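Type IV pilus biogenesis factor PilY1 (Pseudomonas aeruginosa, PDB 3HX6) primes type IV pilus assembly, takes part in adhesion to host cells and binds calcium, whose binding and release seem needed for twitching motility and control of pilus retraction. Local coordinates at residues Q393-D398 against P485-R490; K445-I450 against W479-D484; I412-Q417 against S508-N513. The protein carries 3 engineered substitutions. All coordinates share one frame; numbering follows the deposited sequence.

Interaction 1 (Q393-D398 against P485-R490)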
loop_
_atom_site.group_PDB
_atom_site.type_symbol
_atom_site.label_atom_id
_atom_site.label_comp_id
_atom_site.label_asym_id
_atom_site.label_seq_id
_atom_site.Cartn_x
_atom_site.Cartn_y
_atom_site.Cartn_z
ATOM N N GLN A 393 18.560 16.789 -26.637
ATOM C CA GLN A 393 17.321 17.414 -27.057
ATOM C C GLN A 393 16.864 18.340 -25.946
ATOM O O GLN A 393 16.640 17.913 -24.815
ATOM C CB GLN A 393 16.235 16.374 -27.306
ATOM C CG GLN A 393 14.881 16.997 -27.610
ATOM C CD GLN A 393 14.955 17.962 -28.775
ATOM O OE1 GLN A 393 15.481 17.622 -29.832
ATOM N NE2 GLN A 393 14.428 19.165 -28.594
ATOM N N GLN A 394 16.734 19.614 -26.276
ATOM C CA GLN A 394 16.295 20.601 -25.311
ATOM C C GLN A 394 14.798 20.482 -25.051
ATOM O O GLN A 394 14.025 20.129 -25.943
ATOM C CB GLN A 394 16.609 22.005 -25.835
ATOM C CG GLN A 394 16.082 23.137 -24.971
ATOM C CD GLN A 394 16.258 24.493 -25.640
ATOM O OE1 GLN A 394 15.784 24.709 -26.756
ATOM N NE2 GLN A 394 16.937 25.408 -24.962
ATOM N N GLN A 395 14.408 20.753 -23.813
ATOM C CA GLN A 395 13.006 20.763 -23.411
ATOM C C GLN A 395 12.918 22.082 -22.649
ATOM O O GLN A 395 13.934 22.592 -22.160
ATOM C CB GLN A 395 12.665 19.595 -22.476
ATOM C CG GLN A 395 12.913 18.190 -23.038
ATOM C CD GLN A 395 11.967 17.793 -24.168
ATOM O OE1 GLN A 395 12.138 16.737 -24.790
ATOM N NE2 GLN A 395 10.964 18.626 -24.435
ATOM N N THR A 396 11.724 22.646 -22.551
ATOM C CA THR A 396 11.566 23.908 -21.845
ATOM C C THR A 396 10.309 23.918 -20.996
ATOM O O THR A 396 9.381 23.148 -21.231
ATOM C CB THR A 396 11.471 25.091 -22.842
ATOM O OG1 THR A 396 10.519 24.772 -23.865
ATOM C CG2 THR A 396 12.825 25.370 -23.491
ATOM N N LEU A 397 10.299 24.770 -19.982
ATOM C CA LEU A 397 9.116 24.936 -19.159
ATOM C C LEU A 397 8.504 26.120 -19.891
ATOM O O LEU A 397 9.046 27.224 -19.865
ATOM C CB LEU A 397 9.502 25.284 -17.725
ATOM C CG LEU A 397 10.104 24.083 -16.989
ATOM C CD1 LEU A 397 10.402 24.452 -15.547
ATOM C CD2 LEU A 397 9.119 22.911 -17.051
ATOM N N ASP A 398 7.392 25.873 -20.572
ATOM C CA ASP A 398 6.763 26.895 -21.393
ATOM C C ASP A 398 5.639 27.715 -20.815
ATOM O O ASP A 398 5.262 28.729 -21.395
ATOM C CB ASP A 398 6.277 26.261 -22.694
ATOM C CG ASP A 398 7.395 25.614 -23.466
ATOM O OD1 ASP A 398 8.547 26.072 -23.318
ATOM O OD2 ASP A 398 7.130 24.658 -24.219
ATOM N N PRO A 485 11.051 10.455 -18.296
ATOM C CA PRO A 485 12.493 10.211 -18.188
ATOM C C PRO A 485 13.196 9.998 -19.523
ATOM O O PRO A 485 14.396 10.242 -19.637
ATOM C CB PRO A 485 12.570 8.977 -17.294
ATOM C CG PRO A 485 11.306 8.234 -17.645
ATOM C CD PRO A 485 10.283 9.354 -17.687
ATOM N N TYR A 486 12.444 9.547 -20.523
ATOM C CA TYR A 486 12.987 9.273 -21.848
ATOM C C TYR A 486 13.189 10.514 -22.702
ATOM O O TYR A 486 13.858 10.453 -23.734
ATOM C CB TYR A 486 12.058 8.321 -22.607
ATOM C CG TYR A 486 11.668 7.083 -21.833
ATOM C CD1 TYR A 486 10.340 6.660 -21.786
ATOM C CD2 TYR A 486 12.628 6.324 -21.166
ATOM C CE1 TYR A 486 9.978 5.508 -21.093
ATOM C CE2 TYR A 486 12.279 5.172 -20.472
ATOM C CZ TYR A 486 10.956 4.766 -20.439
ATOM O OH TYR A 486 10.615 3.616 -19.767
ATOM N N THR A 487 12.619 11.637 -22.285
ATOM C CA THR A 487 12.738 12.847 -23.077
ATOM C C THR A 487 12.971 14.122 -22.269
ATOM O O THR A 487 13.383 15.143 -22.821
ATOM C CB THR A 487 11.464 13.035 -23.927
ATOM O OG1 THR A 487 11.697 14.029 -24.929
ATOM C CG2 THR A 487 10.315 13.482 -23.053
ATOM N N GLY A 488 12.709 14.060 -20.968
ATOM C CA GLY A 488 12.865 15.231 -20.120
ATOM C C GLY A 488 11.680 16.175 -20.264
ATOM O O GLY A 488 11.618 17.221 -19.620
ATOM N N GLY A 489 10.728 15.801 -21.111
ATOM C CA GLY A 489 9.570 16.651 -21.328
ATOM C C GLY A 489 8.278 16.138 -20.725
ATOM O O GLY A 489 8.273 15.255 -19.863
ATOM N N ARG A 490 7.173 16.699 -21.198
ATOM C CA ARG A 490 5.844 16.341 -20.732
ATOM C C ARG A 490 5.495 14.902 -21.083
ATOM O O ARG A 490 5.720 14.461 -22.209
ATOM C CB ARG A 490 4.825 17.285 -21.377
ATOM C CG ARG A 490 3.371 16.986 -21.098
ATOM C CD ARG A 490 2.542 17.391 -22.314
ATOM N NE ARG A 490 3.001 18.671 -22.823
ATOM C CZ ARG A 490 2.882 19.076 -24.080
ATOM N NH1 ARG A 490 2.306 18.304 -24.986
ATOM N NH2 ARG A 490 3.374 20.254 -24.429
#
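Gln395 reaches across to Thr487, Gly488 and Gly489 and carries the whole contact from its strand. It is buried, and its chain lies against the loop backbone. The tight part is at the middle of this chain. Gln395 CG sits 3.1 Å from Thr487 O and 3.6 Å from Gly488 C. Gln395 CB comes to 3.9 Å from Gly488 O. CG lies beside the backbone N (chi1 -59°), and a second bend at chi2 (-69°) turns the amide toward Thr487. The side chains of Gln395 and Thr487 then cross at about a right angle. The amide atom modelled as Gln395 OE1 is 2.7 Å from Thr487 OG1 and 2.8 Å from Thr487 O. The amide is probably turned over in the model, so its two end atoms are not told apart with confidence. Gly488 and Gly489 have no side chains, so the loop backbone itself meets the Gln395 chain.

The residues 393-398 belong to strand 392-405 of a mixed sheet in the C-terminal domain, which has a beta-propeller fold. The residues 485-490 form the loop that follows strand 477-483 of the same sheet.

The other side of the strand is looser. Gln394 is exposed, and both it and Thr396 point away from the loop. At the margins of the contact, Gln393 starts toward the loop, but its amide folds back on its own strand. There Gln393 NE2 donates to Gln394 O at 2.8 Å, on a lone pair in the carbonyl plane. Gln431 bonds the other end of that amide. Arg490 NH2 bonds Ala415 O, while Asp398 OD2 stays 5.8 Å from Arg490 NH2.

Interaction 2 (K445-I450 against W479-D484)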
loop_
_atom_site.group_PDB
_atom_site.type_symbol
_atom_site.label_atom_id
_atom_site.label_comp_id
_atom_site.label_asym_id
_atom_site.label_seq_id
_atom_site.Cartn_x
_atom_site.Cartn_y
_atom_site.Cartn_z
ATOM N N LYS A 445 15.180 32.586 -12.029
ATOM C CA LYS A 445 14.766 32.812 -10.653
ATOM C C LYS A 445 15.701 32.076 -9.701
ATOM O O LYS A 445 15.534 32.126 -8.484
ATOM C CB LYS A 445 13.334 32.313 -10.436
ATOM C CG LYS A 445 12.248 33.111 -11.155
ATOM C CD LYS A 445 12.261 34.577 -10.731
ATOM C CE LYS A 445 10.896 35.225 -10.910
ATOM N NZ LYS A 445 10.351 35.033 -12.280
ATOM N N GLY A 446 16.684 31.384 -10.262
ATOM C CA GLY A 446 17.607 30.638 -9.428
ATOM C C GLY A 446 16.999 29.333 -8.941
ATOM O O GLY A 446 17.363 28.826 -7.881
ATOM N N GLU A 447 16.055 28.791 -9.703
ATOM C CA GLU A 447 15.435 27.527 -9.329
ATOM C C GLU A 447 16.518 26.464 -9.460
ATOM O O GLU A 447 17.284 26.463 -10.426
ATOM C CB GLU A 447 14.262 27.205 -10.258
ATOM C CG GLU A 447 13.540 25.886 -9.953
ATOM C CD GLU A 447 12.340 25.657 -10.861
ATOM O OE1 GLU A 447 12.104 26.494 -11.754
ATOM O OE2 GLU A 447 11.632 24.638 -10.694
ATOM N N MET A 448 16.606 25.568 -8.489
ATOM C CA MET A 448 17.626 24.532 -8.565
ATOM C C MET A 448 17.207 23.210 -7.946
ATOM O O MET A 448 16.207 23.129 -7.236
ATOM C CB MET A 448 18.914 25.029 -7.906
ATOM C CG MET A 448 18.708 25.586 -6.518
ATOM S SD MET A 448 20.220 26.238 -5.802
ATOM C CE MET A 448 20.017 25.728 -4.126
ATOM N N LEU A 449 17.982 22.171 -8.239
ATOM C CA LEU A 449 17.716 20.844 -7.704
ATOM C C LEU A 449 18.713 20.490 -6.604
ATOM O O LEU A 449 19.919 20.471 -6.857
ATOM C CB LEU A 449 17.839 19.788 -8.803
ATOM C CG LEU A 449 17.483 18.374 -8.333
ATOM C CD1 LEU A 449 15.976 18.260 -8.296
ATOM C CD2 LEU A 449 18.069 17.311 -9.256
ATOM N N ILE A 450 18.239 20.229 -5.391
ATOM C CA ILE A 450 19.170 19.804 -4.352
ATOM C C ILE A 450 18.705 18.499 -3.696
ATOM O O ILE A 450 19.496 17.809 -3.066
ATOM C CB ILE A 450 19.422 20.893 -3.253
ATOM C CG1 ILE A 450 18.262 20.956 -2.265
ATOM C CG2 ILE A 450 19.689 22.248 -3.907
ATOM C CD1 ILE A 450 17.039 21.623 -2.786
ATOM N N TRP A 479 8.736 23.436 -6.213
ATOM C CA TRP A 479 8.007 22.940 -7.364
ATOM C C TRP A 479 8.268 21.452 -7.525
ATOM O O TRP A 479 9.419 21.016 -7.568
ATOM C CB TRP A 479 8.431 23.672 -8.638
ATOM C CG TRP A 479 7.789 25.001 -8.791
ATOM C CD1 TRP A 479 8.217 26.186 -8.275
ATOM C CD2 TRP A 479 6.566 25.279 -9.483
ATOM N NE1 TRP A 479 7.337 27.191 -8.604
ATOM C CE2 TRP A 479 6.315 26.660 -9.346
ATOM C CE3 TRP A 479 5.659 24.493 -10.205
ATOM C CZ2 TRP A 479 5.191 27.277 -9.909
ATOM C CZ3 TRP A 479 4.543 25.104 -10.764
ATOM C CH2 TRP A 479 4.320 26.487 -10.612
ATOM N N THR A 480 7.191 20.680 -7.596
ATOM C CA THR A 480 7.274 19.238 -7.777
ATOM C C THR A 480 6.994 18.959 -9.245
ATOM O O THR A 480 6.012 19.454 -9.793
ATOM C CB THR A 480 6.214 18.503 -6.930
ATOM O OG1 THR A 480 6.440 18.773 -5.543
ATOM C CG2 THR A 480 6.290 16.999 -7.168
ATOM N N TYR A 481 7.857 18.178 -9.883
ATOM C CA TYR A 481 7.685 17.852 -11.294
ATOM C C TYR A 481 7.564 16.359 -11.539
ATOM O O TYR A 481 8.117 15.548 -10.804
ATOM C CB TYR A 481 8.869 18.363 -12.128
ATOM C CG TYR A 481 9.084 19.865 -12.136
ATOM C CD1 TYR A 481 9.950 20.471 -11.225
ATOM C CD2 TYR A 481 8.446 20.673 -13.077
ATOM C CE1 TYR A 481 10.185 21.849 -11.254
ATOM C CE2 TYR A 481 8.668 22.054 -13.117
ATOM C CZ TYR A 481 9.539 22.632 -12.203
ATOM O OH TYR A 481 9.764 23.992 -12.240
ATOM N N GLY A 482 6.839 16.017 -12.595
ATOM C CA GLY A 482 6.676 14.635 -13.003
ATOM C C GLY A 482 6.984 14.703 -14.488
ATOM O O GLY A 482 6.172 15.215 -15.265
ATOM N N LEU A 483 8.155 14.220 -14.893
ATOM C CA LEU A 483 8.541 14.294 -16.300
ATOM C C LEU A 483 8.793 12.940 -16.941
ATOM O O LEU A 483 8.962 11.933 -16.254
ATOM C CB LEU A 483 9.808 15.158 -16.452
ATOM C CG LEU A 483 9.720 16.609 -15.958
ATOM C CD1 LEU A 483 11.096 17.240 -15.923
ATOM C CD2 LEU A 483 8.791 17.409 -16.861
ATOM N N ASP A 484 8.807 12.929 -18.269
ATOM C CA ASP A 484 9.081 11.715 -19.022
ATOM C C ASP A 484 10.591 11.526 -18.958
ATOM O O ASP A 484 11.347 12.340 -19.482
ATOM C CB ASP A 484 8.624 11.878 -20.474
ATOM C CG ASP A 484 9.072 10.738 -21.369
ATOM O OD1 ASP A 484 9.461 9.663 -20.858
ATOM O OD2 ASP A 484 9.023 10.922 -22.603
#
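Tyr481 OH is held by two groups in the chain interior. It donates a hydrogen bond to Glu447 OE2, and it is also bonded to Arg413 NH1. The modelled distance from Tyr481 OH to Glu447 OE2 is 2.5 Å. This is very short, and OE2 sits too close to another atom of the model, so its place is less sure and the exact length is doubtful. Glu447 and Tyr481 come from opposite directions. The carboxylate oxygen arrives at the edge of the phenol ring, in its plane, and the carboxylate and ring planes are 24° apart. Glu447 reaches this far because its chain is extended, with CG anti to the backbone N (chi1 180°).

Tyr481 lies on strand 477-483 of the large mixed sheet in the C-terminal domain, which has a beta-propeller fold. Glu447 lies in the loop between strands 433-437 and 454-456, so the bond ties that loop to the sheet.

Trp479, two residues before Tyr481, also points toward the loop. Its CB is 3.9 Å from Glu447 OE2. Arg413 makes a salt bridge with Glu447 OE1 and a cation-pi contact with Trp479. Its positive charge probably helps to stabilise the buried carboxylate.

Interaction 3 (I412-Q417 against S508-N513)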
loop_
_atom_site.group_PDB
_atom_site.type_symbol
_atom_site.label_atom_id
_atom_site.label_comp_id
_atom_site.label_asym_id
_atom_site.label_seq_id
_atom_site.Cartn_x
_atom_site.Cartn_y
_atom_site.Cartn_z
ATOM N N ILE A 412 0.506 25.757 -11.646
ATOM C CA ILE A 412 1.186 24.692 -12.354
ATOM C C ILE A 412 2.106 25.191 -13.447
ATOM O O ILE A 412 2.130 26.378 -13.785
ATOM C CB ILE A 412 0.155 23.721 -12.972
ATOM C CG1 ILE A 412 -0.787 24.466 -13.922
ATOM C CG2 ILE A 412 -0.696 23.099 -11.871
ATOM C CD1 ILE A 412 -0.200 24.820 -15.265
ATOM N N ARG A 413 2.876 24.264 -13.993
ATOM C CA ARG A 413 3.773 24.574 -15.082
ATOM C C ARG A 413 3.616 23.485 -16.124
ATOM O O ARG A 413 3.344 22.329 -15.792
ATOM C CB ARG A 413 5.218 24.648 -14.593
ATOM C CG ARG A 413 5.536 25.942 -13.870
ATOM C CD ARG A 413 6.980 26.006 -13.388
ATOM N NE ARG A 413 7.247 27.273 -12.712
ATOM C CZ ARG A 413 8.376 27.553 -12.071
ATOM N NH1 ARG A 413 9.346 26.650 -12.016
ATOM N NH2 ARG A 413 8.536 28.737 -11.494
ATOM N N ILE A 414 3.742 23.871 -17.387
ATOM C CA ILE A 414 3.638 22.924 -18.487
ATOM C C ILE A 414 4.980 22.892 -19.189
ATOM O O ILE A 414 5.591 23.932 -19.437
ATOM C CB ILE A 414 2.538 23.333 -19.502
ATOM C CG1 ILE A 414 1.156 23.155 -18.864
ATOM C CG2 ILE A 414 2.636 22.489 -20.769
ATOM C CD1 ILE A 414 0.532 24.463 -18.458
ATOM N N ALA A 415 5.441 21.687 -19.494
ATOM C CA ALA A 415 6.717 21.507 -20.160
ATOM C C ALA A 415 6.484 21.133 -21.612
ATOM O O ALA A 415 5.410 20.654 -21.973
ATOM C CB ALA A 415 7.513 20.403 -19.462
ATOM N N SER A 416 7.501 21.355 -22.436
ATOM C CA SER A 416 7.449 21.011 -23.851
ATOM C C SER A 416 7.460 19.490 -23.943
ATOM O O SER A 416 7.657 18.800 -22.933
ATOM C CB SER A 416 8.673 21.575 -24.576
ATOM O OG SER A 416 9.878 21.122 -23.971
ATOM N N GLN A 417 7.260 18.970 -25.149
ATOM C CA GLN A 417 7.238 17.529 -25.360
ATOM C C GLN A 417 7.972 17.176 -26.651
ATOM O O GLN A 417 7.432 16.514 -27.532
ATOM C CB GLN A 417 5.788 17.045 -25.423
ATOM C CG GLN A 417 5.613 15.537 -25.479
ATOM C CD GLN A 417 4.150 15.138 -25.404
ATOM O OE1 GLN A 417 3.700 14.542 -24.424
ATOM N NE2 GLN A 417 3.400 15.473 -26.435
ATOM N N SER A 508 -7.243 16.328 -13.908
ATOM C CA SER A 508 -5.979 16.949 -13.537
ATOM C C SER A 508 -5.207 17.517 -14.719
ATOM O O SER A 508 -4.159 18.135 -14.542
ATOM C CB SER A 508 -5.106 15.944 -12.789
ATOM O OG SER A 508 -5.706 15.585 -11.559
ATOM N N ASP A 509 -5.722 17.317 -15.927
ATOM C CA ASP A 509 -5.042 17.835 -17.105
ATOM C C ASP A 509 -5.294 19.326 -17.264
ATOM O O ASP A 509 -6.177 19.885 -16.620
ATOM C CB ASP A 509 -5.482 17.074 -18.357
ATOM C CG ASP A 509 -4.963 15.649 -18.374
ATOM O OD1 ASP A 509 -3.975 15.379 -17.656
ATOM O OD2 ASP A 509 -5.529 14.807 -19.107
ATOM N N TYR A 510 -4.508 19.967 -18.119
ATOM C CA TYR A 510 -4.632 21.398 -18.331
ATOM C C TYR A 510 -4.733 21.749 -19.807
ATOM O O TYR A 510 -4.121 21.099 -20.661
ATOM C CB TYR A 510 -3.434 22.104 -17.680
ATOM C CG TYR A 510 -3.324 23.582 -17.958
ATOM C CD1 TYR A 510 -2.648 24.050 -19.083
ATOM C CD2 TYR A 510 -3.886 24.520 -17.091
ATOM C CE1 TYR A 510 -2.530 25.413 -19.340
ATOM C CE2 TYR A 510 -3.776 25.889 -17.339
ATOM C CZ TYR A 510 -3.097 26.326 -18.462
ATOM O OH TYR A 510 -2.979 27.671 -18.719
ATOM N N SER A 511 -5.521 22.776 -20.105
ATOM C CA SER A 511 -5.701 23.213 -21.482
ATOM C C SER A 511 -4.603 24.201 -21.864
ATOM O O SER A 511 -4.655 25.376 -21.507
ATOM C CB SER A 511 -7.077 23.860 -21.652
ATOM O OG SER A 511 -7.293 24.241 -22.996
ATOM N N TYR A 512 -3.604 23.707 -22.585
ATOM C CA TYR A 512 -2.479 24.521 -23.023
ATOM C C TYR A 512 -2.641 24.876 -24.496
ATOM O O TYR A 512 -2.365 24.061 -25.374
ATOM C CB TYR A 512 -1.174 23.751 -22.802
ATOM C CG TYR A 512 0.063 24.380 -23.410
ATOM C CD1 TYR A 512 0.352 25.733 -23.228
ATOM C CD2 TYR A 512 0.967 23.606 -24.139
ATOM C CE1 TYR A 512 1.514 26.299 -23.755
ATOM C CE2 TYR A 512 2.130 24.159 -24.666
ATOM C CZ TYR A 512 2.398 25.504 -24.471
ATOM O OH TYR A 512 3.554 26.036 -24.989
ATOM N N ASN A 513 -3.096 26.096 -24.760
ATOM C CA ASN A 513 -3.291 26.548 -26.133
ATOM C C ASN A 513 -4.084 25.528 -26.958
ATOM O O ASN A 513 -3.544 24.881 -27.859
ATOM C CB ASN A 513 -1.930 26.809 -26.790
ATOM C CG ASN A 513 -1.278 28.099 -26.306
ATOM O OD1 ASN A 513 -1.499 28.540 -25.176
ATOM N ND2 ASN A 513 -0.457 28.699 -27.162
#
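Ile412 and Ile414 of strand 408-415 pack against Tyr510 and Tyr512. Tyr510 lies on the first strand of a small antiparallel hairpin, 510-511 and 516-517, and Tyr512 follows close behind. The hairpin lies over one face of the large mixed sheet. No hydrogen bond joins the two segments. The first shell is purely apolar. Ile412 CD1 stands over one face of the Tyr510 ring, 4.2 Å from its centroid, in a CH-pi contact 13° off the ring normal. Ile414 CG2 makes a second CH-pi contact, over a face of the Tyr512 ring and offset toward its rim. The other branch of Ile414 goes to Tyr510, so one isoleucine touches both rings. Both tyrosines hold CG anti to the backbone N (chi1 173° in Tyr510), which carries the rings out toward the sheet.

Ile412 and Ile414 are two positions apart on the strand, so both face the tyrosines. In the next shell, their strand is bonded through its backbone to strand 392-405. Ile412 pairs there with Ala401, and Ile414 with Asp398 and Leu399. Tyr510 also touches Ala401, and Tyr512 touches Asp398. Arg413, between the isoleucines, turns to the other face of the sheet and bonds Gln400. The closest packing is at the tip of Ile414, whose chi2 (104°) is off the staggered values: CD1 lies 3.3 Å from both CD1 and CE1 of Tyr510, close for carbon atoms.

Interactions 1 and 2 have centres about 12 Å apart, as do 1 and 3; those of 2 and 3 are about 15 Å apart. All three reach the same mixed sheet. Strands 392-405 and 408-415 are neighbours in it. Along the chain the order is 393-398, 412-417, 445-450, 479-484, 485-490 and 508-513. Interaction 2 therefore falls within the spans of 1 and 3, and those two spans cross. Residues 479-484 run directly into 485-490. Arg413, on 412-417, points into interaction 2 and ties the two. Ser416 O and Arg490 N probably bond interactions 3 and 1. Chain parts far apart in sequence are thus tied together on one side of the domain.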